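Local coordinates for uncharacterized protein POB3N (Chaetomium thermophilum var. thermophilum, PDB 4KHB) that forms the N-terminal part of a FACT complex subunit, which pairs with Spt16 and probably helps the complex reorganize nucleosomes as a histone chaperone, at residues L44-A58 with K64-F78. Residues are numbered along the deposited sequence; the frame is centred on the assembly and turned at random.
Sequences LDVSNIGGAQWSRAA and KILQRTSGVIQLDGF
Gly51 and Gln53 pair with Leu66 and Lys64 across the hairpin of antiparallel strands 51-56 and 61-66, in the POB3-like N-terminal PH domain. Gln53 and Lys64 exchange both backbone bonds, with Lys64 N to Gln53 O at 2.8 Å. At the other end Gly50 and Gly51 both face Leu66 in a classic beta bulge; Leu66 O takes a bond from Gly50 N and a weak one from Gly51 N.

The tight side is apolar. Leu44 and Ile65 meet tip to tip, CD2 of Leu44 lying 3.8 Å from CG2 of Ile65; Ile49 CG2 is a looser neighbour of the same Ile65 methyl. Phe90 of helix 83-92 covers Ala52 and Ile65 on this face. Farther along, Trp54 brings CZ3 to within 4.0 Å of Phe78 CB, beside Leu86 of the same helix.

On the other face of the sheet from Ala52 and Ile65, the side chains of Gln53 and Lys64 run side by side, and OE1 of Gln53 lies 3.7 Å from Lys64 CD, while the ammonium goes on to a salt bridge with Glu119.

The solvent-facing end is polar. Asn48 turns its CG away from the backbone N (chi1 -155°), which carries the amide out to the turn after Leu66. OD1 receives Thr69 N on a lone pair at 2.9 Å, nearly straight at 165°, plus a weak bond from Arg68 N; ND2 donates to Thr69 OG1 at 3.0 Å, almost in the amide plane. A leucine in its place would probably leave Thr69 N and OG1 without these partners and the turn freer to move. Using both ends of one amide, the contact fixes that group's rotation and ties the exposed turn between strands 61-66 and 72-78 to the loop that leads into strand 51-56.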
ATOM      1  N   LEU H  44       0.138   5.564 -22.622  1.00 19.70           N
ATOM      2  CA  LEU H  44       1.220   6.339 -22.020  1.00 24.05           C
ATOM      3  C   LEU H  44       2.372   6.477 -23.007  1.00 24.31           C
ATOM      4  O   LEU H  44       2.972   5.480 -23.415  1.00 22.87           O
ATOM      5  CB  LEU H  44       1.703   5.674 -20.728  1.00 23.74           C
ATOM      6  CG  LEU H  44       2.908   6.284 -20.008  1.00 21.53           C
ATOM      7  CD1 LEU H  44       2.582   7.667 -19.475  1.00 22.89           C
ATOM      8  CD2 LEU H  44       3.372   5.377 -18.880  1.00 21.30           C
ATOM      9  N   ASP H  45       2.679   7.715 -23.382  1.00 21.72           N
ATOM     10  CA  ASP H  45       3.717   7.986 -24.368  1.00 17.11           C
ATOM     11  C   ASP H  45       5.102   7.826 -23.747  1.00 24.74           C
ATOM     12  O   ASP H  45       5.296   8.110 -22.561  1.00 28.05           O
ATOM     13  CB  ASP H  45       3.540   9.397 -24.941  1.00 22.03           C
ATOM     14  CG  ASP H  45       4.394   9.641 -26.168  1.00 32.34           C
ATOM     15  OD1 ASP H  45       3.967   9.247 -27.276  1.00 39.23           O
ATOM     16  OD2 ASP H  45       5.487  10.229 -26.025  1.00 27.59           O
ATOM     17  N   VAL H  46       6.052   7.353 -24.552  1.00 20.26           N
ATOM     18  CA  VAL H  46       7.423   7.105 -24.107  1.00 19.79           C
ATOM     19  C   VAL H  46       8.081   8.347 -23.496  1.00 19.32           C
ATOM     20  O   VAL H  46       8.936   8.247 -22.610  1.00 17.91           O
ATOM     21  CB  VAL H  46       8.282   6.539 -25.273  1.00 24.92           C
ATOM     22  CG1 VAL H  46       8.249   7.480 -26.470  1.00 24.03           C
ATOM     23  CG2 VAL H  46       9.714   6.277 -24.831  1.00 17.94           C
ATOM     24  N   SER H  47       7.654   9.519 -23.954  1.00 17.35           N
ATOM     25  CA  SER H  47       8.209  10.778 -23.473  1.00 22.68           C
ATOM     26  C   SER H  47       7.893  11.053 -21.999  1.00 20.79           C
ATOM     27  O   SER H  47       8.590  11.841 -21.356  1.00 20.08           O
ATOM     28  CB  SER H  47       7.737  11.930 -24.363  1.00 25.11           C
ATOM     29  OG  SER H  47       6.332  12.070 -24.315  1.00 20.84           O
ATOM     30  N   ASN H  48       6.855  10.413 -21.466  1.00 18.02           N
ATOM     31  CA  ASN H  48       6.532  10.554 -20.044  1.00 17.56           C
ATOM     32  C   ASN H  48       6.847   9.306 -19.219  1.00 18.82           C
ATOM     33  O   ASN H  48       6.229   9.075 -18.179  1.00 17.03           O
ATOM     34  CB  ASN H  48       5.066  10.953 -19.842  1.00 15.64           C
ATOM     35  CG  ASN H  48       4.831  11.685 -18.526  1.00 14.85           C
ATOM     36  OD1 ASN H  48       5.775  12.104 -17.856  1.00 13.55           O
ATOM     37  ND2 ASN H  48       3.568  11.842 -18.155  1.00 13.58           N
ATOM     38  N   ILE H  49       7.792   8.495 -19.683  1.00 13.54           N
ATOM     39  CA  ILE H  49       8.232   7.344 -18.902  1.00 17.41           C
ATOM     40  C   ILE H  49       9.596   7.651 -18.280  1.00 18.73           C
ATOM     41  O   ILE H  49      10.618   7.662 -18.971  1.00 20.46           O
ATOM     42  CB  ILE H  49       8.286   6.050 -19.756  1.00 20.25           C
ATOM     43  CG1 ILE H  49       6.881   5.677 -20.241  1.00 22.89           C
ATOM     44  CG2 ILE H  49       8.887   4.902 -18.961  1.00 15.12           C
ATOM     45  CD1 ILE H  49       6.825   4.421 -21.096  1.00 20.59           C
ATOM     46  N   GLY H  50       9.597   7.910 -16.975  1.00 21.58           N
ATOM     47  CA  GLY H  50      10.797   8.333 -16.272  1.00 13.78           C
ATOM     48  C   GLY H  50      11.474   7.259 -15.442  1.00 14.99           C
ATOM     49  O   GLY H  50      12.676   7.350 -15.160  1.00 17.88           O
ATOM     50  N   GLY H  51      10.712   6.243 -15.046  1.00 17.97           N
ATOM     51  CA  GLY H  51      11.252   5.178 -14.218  1.00 15.11           C
ATOM     52  C   GLY H  51      10.282   4.033 -13.996  1.00 15.34           C
ATOM     53  O   GLY H  51       9.088   4.154 -14.283  1.00 11.34           O
ATOM     54  N   ALA H  52      10.791   2.918 -13.479  1.00 14.68           N
ATOM     55  CA  ALA H  52       9.972   1.725 -13.296  1.00 13.30           C
ATOM     56  C   ALA H  52      10.470   0.848 -12.153  1.00 11.41           C
ATOM     57  O   ALA H  52      11.677   0.656 -11.985  1.00 10.18           O
ATOM     58  CB  ALA H  52       9.912   0.925 -14.588  1.00  9.68           C
ATOM     59  N   GLN H  53       9.534   0.301 -11.383  1.00  8.94           N
ATOM     60  CA  GLN H  53       9.873  -0.569 -10.262  1.00 12.44           C
ATOM     61  C   GLN H  53       9.169  -1.916 -10.375  1.00 12.83           C
ATOM     62  O   GLN H  53       8.022  -1.996 -10.822  1.00 11.74           O
ATOM     63  CB  GLN H  53       9.514   0.094  -8.924  1.00 10.35           C
ATOM     64  CG  GLN H  53      10.278   1.378  -8.621  1.00 14.27           C
ATOM     65  CD  GLN H  53       9.784   2.057  -7.357  1.00 18.90           C
ATOM     66  OE1 GLN H  53       8.851   1.583  -6.708  1.00 21.83           O
ATOM     67  NE2 GLN H  53      10.411   3.171  -7.000  1.00 23.27           N
ATOM     68  N   TRP H  54       9.864  -2.971  -9.961  1.00  8.54           N
ATOM     69  CA  TRP H  54       9.330  -4.324 -10.009  1.00  8.42           C
ATOM     70  C   TRP H  54       9.231  -4.876  -8.589  1.00 12.70           C
ATOM     71  O   TRP H  54      10.225  -4.885  -7.857  1.00 14.82           O
ATOM     72  CB  TRP H  54      10.266  -5.186 -10.854  1.00 10.26           C
ATOM     73  CG  TRP H  54      10.035  -6.658 -10.781  1.00 12.41           C
ATOM     74  CD1 TRP H  54      10.694  -7.555  -9.989  1.00 16.09           C
ATOM     75  CD2 TRP H  54       9.106  -7.416 -11.559  1.00 11.95           C
ATOM     76  NE1 TRP H  54      10.218  -8.824 -10.218  1.00 15.47           N
ATOM     77  CE2 TRP H  54       9.242  -8.765 -11.179  1.00 15.97           C
ATOM     78  CE3 TRP H  54       8.167  -7.084 -12.538  1.00 10.05           C
ATOM     79  CZ2 TRP H  54       8.470  -9.781 -11.744  1.00 16.08           C
ATOM     80  CZ3 TRP H  54       7.403  -8.091 -13.095  1.00 11.49           C
ATOM     81  CH2 TRP H  54       7.560  -9.422 -12.703  1.00 11.42           C
ATOM     82  N   SER H  55       8.042  -5.337  -8.203  1.00  9.65           N
ATOM     83  CA  SER H  55       7.837  -5.893  -6.866  1.00 13.99           C
ATOM     84  C   SER H  55       6.603  -6.788  -6.775  1.00 15.43           C
ATOM     85  O   SER H  55       5.749  -6.789  -7.667  1.00 12.38           O
ATOM     86  CB  SER H  55       7.737  -4.771  -5.825  1.00 13.63           C
ATOM     87  OG  SER H  55       6.542  -4.028  -5.989  1.00 15.26           O
ATOM     88  N   ARG H  56       6.514  -7.549  -5.690  1.00 17.77           N
ATOM     89  CA  ARG H  56       5.386  -8.448  -5.476  1.00 23.30           C
ATOM     90  C   ARG H  56       4.216  -7.718  -4.826  1.00 20.51           C
ATOM     91  O   ARG H  56       4.394  -6.972  -3.864  1.00 21.81           O
ATOM     92  CB  ARG H  56       5.807  -9.639  -4.610  1.00 25.03           C
ATOM     93  CG  ARG H  56       4.691 -10.635  -4.340  1.00 28.64           C
ATOM     94  CD  ARG H  56       4.837 -11.876  -5.205  1.00 38.79           C
ATOM     95  NE  ARG H  56       3.954 -12.954  -4.769  1.00 49.38           N
ATOM     96  CZ  ARG H  56       4.379 -14.122  -4.297  1.00 54.38           C
ATOM     97  NH1 ARG H  56       5.679 -14.367  -4.198  1.00 46.02           N
ATOM     98  NH2 ARG H  56       3.504 -15.045  -3.922  1.00 50.92           N
ATOM     99  N   ALA H  57       3.018  -7.936  -5.361  1.00 15.72           N
ATOM    100  CA  ALA H  57       1.817  -7.299  -4.835  1.00 16.79           C
ATOM    101  C   ALA H  57       0.665  -8.298  -4.875  1.00 17.38           C
ATOM    102  O   ALA H  57       0.856  -9.467  -5.205  1.00 16.01           O
ATOM    103  CB  ALA H  57       1.352  -6.192  -5.769  1.00 15.26           C
ATOM    104  N   ALA H  58      -0.531  -7.827  -4.534  1.00 14.40           N
ATOM    105  CA  ALA H  58      -1.686  -8.692  -4.327  1.00 20.48           C
ATOM    106  C   ALA H  58      -1.934  -9.582  -5.541  1.00 25.13           C
ATOM    107  O   ALA H  58      -2.126  -9.091  -6.653  1.00 26.55           O
ATOM    108  CB  ALA H  58      -2.921  -7.862  -4.014  1.00 20.00           C
ATOM    109  N   LYS H  64       5.541  -0.806 -11.544  1.00 13.01           N
ATOM    110  CA  LYS H  64       5.111   0.543 -11.204  1.00 11.27           C
ATOM    111  C   LYS H  64       5.851   1.528 -12.089  1.00  9.77           C
ATOM    112  O   LYS H  64       7.081   1.605 -12.044  1.00 11.77           O
ATOM    113  CB  LYS H  64       5.384   0.841  -9.726  1.00 14.02           C
ATOM    114  CG  LYS H  64       4.848   2.178  -9.240  1.00 18.86           C
ATOM    115  CD  LYS H  64       5.540   2.606  -7.955  1.00 17.02           C
ATOM    116  CE  LYS H  64       5.106   1.738  -6.786  1.00 24.30           C
ATOM    117  NZ  LYS H  64       5.052   2.500  -5.508  1.00 27.81           N
ATOM    118  N   ILE H  65       5.108   2.285 -12.891  1.00 11.19           N
ATOM    119  CA  ILE H  65       5.731   3.237 -13.803  1.00 15.72           C
ATOM    120  C   ILE H  65       5.675   4.654 -13.255  1.00 11.84           C
ATOM    121  O   ILE H  65       4.604   5.166 -12.910  1.00 12.84           O
ATOM    122  CB  ILE H  65       5.097   3.191 -15.211  1.00 17.90           C
ATOM    123  CG1 ILE H  65       5.325   1.820 -15.853  1.00 13.79           C
ATOM    124  CG2 ILE H  65       5.704   4.258 -16.106  1.00 11.25           C
ATOM    125  CD1 ILE H  65       4.571   1.608 -17.155  1.00 15.25           C
ATOM    126  N   LEU H  66       6.849   5.273 -13.177  1.00 12.59           N
ATOM    127  CA  LEU H  66       6.991   6.634 -12.689  1.00 12.88           C
ATOM    128  C   LEU H  66       7.068   7.585 -13.876  1.00 15.33           C
ATOM    129  O   LEU H  66       7.975   7.483 -14.707  1.00 14.93           O
ATOM    130  CB  LEU H  66       8.251   6.736 -11.826  1.00 18.83           C
ATOM    131  CG  LEU H  66       8.372   5.620 -10.784  1.00 21.92           C
ATOM    132  CD1 LEU H  66       9.777   5.518 -10.215  1.00 21.14           C
ATOM    133  CD2 LEU H  66       7.359   5.828  -9.673  1.00 21.64           C
ATOM    134  N   GLN H  67       6.108   8.502 -13.956  1.00 12.02           N
ATOM    135  CA  GLN H  67       6.049   9.481 -15.039  1.00 19.25           C
ATOM    136  C   GLN H  67       7.110  10.571 -14.863  1.00 19.82           C
ATOM    137  O   GLN H  67       7.595  10.789 -13.751  1.00 20.80           O
ATOM    138  CB  GLN H  67       4.645  10.093 -15.119  1.00 14.83           C
ATOM    139  CG  GLN H  67       3.556   9.126 -15.598  1.00 19.65           C
ATOM    140  CD  GLN H  67       2.156   9.698 -15.457  1.00 25.17           C
ATOM    141  OE1 GLN H  67       1.983  10.874 -15.140  1.00 37.11           O
ATOM    142  NE2 GLN H  67       1.149   8.862 -15.679  1.00 25.22           N
ATOM    143  N   ARG H  68       7.478  11.238 -15.956  1.00 21.09           N
ATOM    144  CA  ARG H  68       8.393  12.377 -15.880  1.00 17.75           C
ATOM    145  C   ARG H  68       7.679  13.507 -15.156  1.00 13.47           C
ATOM    146  O   ARG H  68       8.273  14.217 -14.347  1.00 16.48           O
ATOM    147  CB  ARG H  68       8.808  12.851 -17.273  1.00 17.03           C
ATOM    148  CG  ARG H  68       9.543  11.832 -18.129  1.00 20.59           C
ATOM    149  CD  ARG H  68      10.772  12.464 -18.758  1.00 24.84           C
ATOM    150  NE  ARG H  68      11.551  11.518 -19.552  1.00 39.25           N
ATOM    151  CZ  ARG H  68      12.817  11.200 -19.304  1.00 49.98           C
ATOM    152  NH1 ARG H  68      13.451  11.752 -18.279  1.00 51.53           N
ATOM    153  NH2 ARG H  68      13.448  10.330 -20.081  1.00 34.69           N
ATOM    154  N   THR H  69       6.398  13.671 -15.471  1.00 10.84           N
ATOM    155  CA  THR H  69       5.503  14.497 -14.668  1.00 17.32           C
ATOM    156  C   THR H  69       5.154  13.694 -13.421  1.00 23.09           C
ATOM    157  O   THR H  69       5.478  12.511 -13.339  1.00 24.74           O
ATOM    158  CB  THR H  69       4.215  14.853 -15.443  1.00 13.40           C
ATOM    159  OG1 THR H  69       3.481  13.659 -15.746  1.00 19.43           O
ATOM    160  CG2 THR H  69       4.559  15.567 -16.744  1.00 14.41           C
ATOM    161  N   SER H  70       4.490  14.309 -12.449  1.00 22.13           N
ATOM    162  CA  SER H  70       4.231  13.598 -11.198  1.00 20.39           C
ATOM    163  C   SER H  70       3.072  12.616 -11.366  1.00 14.94           C
ATOM    164  O   SER H  70       1.947  13.021 -11.676  1.00 23.54           O
ATOM    165  CB  SER H  70       3.948  14.581 -10.060  1.00 19.08           C
ATOM    166  OG  SER H  70       3.895  13.911  -8.811  1.00 18.38           O
ATOM    167  N   GLY H  71       3.349  11.328 -11.168  1.00 13.75           N
ATOM    168  CA  GLY H  71       2.315  10.311 -11.271  1.00 18.48           C
ATOM    169  C   GLY H  71       2.839   8.883 -11.279  1.00 19.73           C
ATOM    170  O   GLY H  71       3.981   8.636 -11.674  1.00 20.26           O
ATOM    171  N   VAL H  72       1.999   7.943 -10.847  1.00 16.97           N
ATOM    172  CA  VAL H  72       2.346   6.523 -10.884  1.00 21.45           C
ATOM    173  C   VAL H  72       1.318   5.680 -11.644  1.00 17.47           C
ATOM    174  O   VAL H  72       0.109   5.868 -11.490  1.00 17.27           O
ATOM    175  CB  VAL H  72       2.560   5.931  -9.464  1.00 22.05           C
ATOM    176  CG1 VAL H  72       3.846   6.450  -8.855  1.00 30.70           C
ATOM    177  CG2 VAL H  72       1.378   6.249  -8.565  1.00 19.79           C
ATOM    178  N   ILE H  73       1.811   4.760 -12.469  1.00 16.84           N
ATOM    179  CA  ILE H  73       0.950   3.810 -13.167  1.00 15.49           C
ATOM    180  C   ILE H  73       1.259   2.418 -12.629  1.00 12.31           C
ATOM    181  O   ILE H  73       2.398   1.950 -12.715  1.00  9.55           O
ATOM    182  CB  ILE H  73       1.187   3.840 -14.690  1.00 16.08           C
ATOM    183  CG1 ILE H  73       0.935   5.246 -15.235  1.00 22.98           C
ATOM    184  CG2 ILE H  73       0.274   2.839 -15.393  1.00 14.22           C
ATOM    185  CD1 ILE H  73      -0.489   5.738 -15.018  1.00 18.79           C
ATOM    186  N   GLN H  74       0.247   1.765 -12.063  1.00 13.07           N
ATOM    187  CA  GLN H  74       0.429   0.449 -11.465  1.00 14.10           C
ATOM    188  C   GLN H  74      -0.127  -0.679 -12.330  1.00  9.94           C
ATOM    189  O   GLN H  74      -1.327  -0.729 -12.613  1.00 10.37           O
ATOM    190  CB  GLN H  74      -0.200   0.415 -10.066  1.00 11.26           C
ATOM    191  CG  GLN H  74       0.578   1.200  -9.017  1.00 19.46           C
ATOM    192  CD  GLN H  74      -0.205   1.407  -7.737  1.00 23.48           C
ATOM    193  OE1 GLN H  74      -0.725   2.494  -7.479  1.00 19.96           O
ATOM    194  NE2 GLN H  74      -0.306   0.357  -6.931  1.00 17.58           N
ATOM    195  N   LEU H  75       0.764  -1.573 -12.750  1.00 15.02           N
ATOM    196  CA  LEU H  75       0.383  -2.757 -13.506  1.00 12.84           C
ATOM    197  C   LEU H  75       0.790  -4.024 -12.755  1.00 16.00           C
ATOM    198  O   LEU H  75       1.978  -4.369 -12.725  1.00 15.00           O
ATOM    199  CB  LEU H  75       1.064  -2.735 -14.877  1.00 12.73           C
ATOM    200  CG  LEU H  75       0.825  -1.523 -15.779  1.00 15.95           C
ATOM    201  CD1 LEU H  75       1.909  -1.427 -16.838  1.00 13.99           C
ATOM    202  CD2 LEU H  75      -0.537  -1.599 -16.434  1.00 16.82           C
ATOM    203  N   ASP H  76      -0.175  -4.717 -12.152  1.00 14.79           N
ATOM    204  CA  ASP H  76       0.135  -5.977 -11.474  1.00 18.49           C
ATOM    205  C   ASP H  76      -0.607  -7.150 -12.121  1.00 17.10           C
ATOM    206  O   ASP H  76      -1.595  -6.958 -12.833  1.00 16.03           O
ATOM    207  CB  ASP H  76      -0.110  -5.905  -9.956  1.00 23.27           C
ATOM    208  CG  ASP H  76      -1.560  -5.645  -9.593  1.00 32.96           C
ATOM    209  OD1 ASP H  76      -2.385  -5.415 -10.503  1.00 43.24           O
ATOM    210  OD2 ASP H  76      -1.878  -5.674  -8.385  1.00 42.06           O
ATOM    211  N   GLY H  77      -0.123  -8.361 -11.859  1.00 17.95           N
ATOM    212  CA  GLY H  77      -0.685  -9.562 -12.449  1.00 16.07           C
ATOM    213  C   GLY H  77       0.342 -10.258 -13.319  1.00 17.21           C
ATOM    214  O   GLY H  77       0.059 -11.287 -13.937  1.00 16.32           O
ATOM    215  N   PHE H  78       1.550  -9.705 -13.357  1.00 15.46           N
ATOM    216  CA  PHE H  78       2.637 -10.329 -14.097  1.00 16.30           C
ATOM    217  C   PHE H  78       3.102 -11.588 -13.377  1.00 19.51           C
ATOM    218  O   PHE H  78       2.924 -11.725 -12.164  1.00 14.52           O
ATOM    219  CB  PHE H  78       3.814  -9.365 -14.254  1.00 10.77           C
ATOM    220  CG  PHE H  78       3.529  -8.190 -15.143  1.00 15.39           C
ATOM    221  CD1 PHE H  78       3.643  -8.302 -16.523  1.00 12.44           C
ATOM    222  CD2 PHE H  78       3.181  -6.963 -14.598  1.00 13.14           C
ATOM    223  CE1 PHE H  78       3.392  -7.217 -17.347  1.00 15.14           C
ATOM    224  CE2 PHE H  78       2.931  -5.871 -15.414  1.00 12.31           C
ATOM    225  CZ  PHE H  78       3.036  -5.998 -16.790  1.00 13.04           C
TER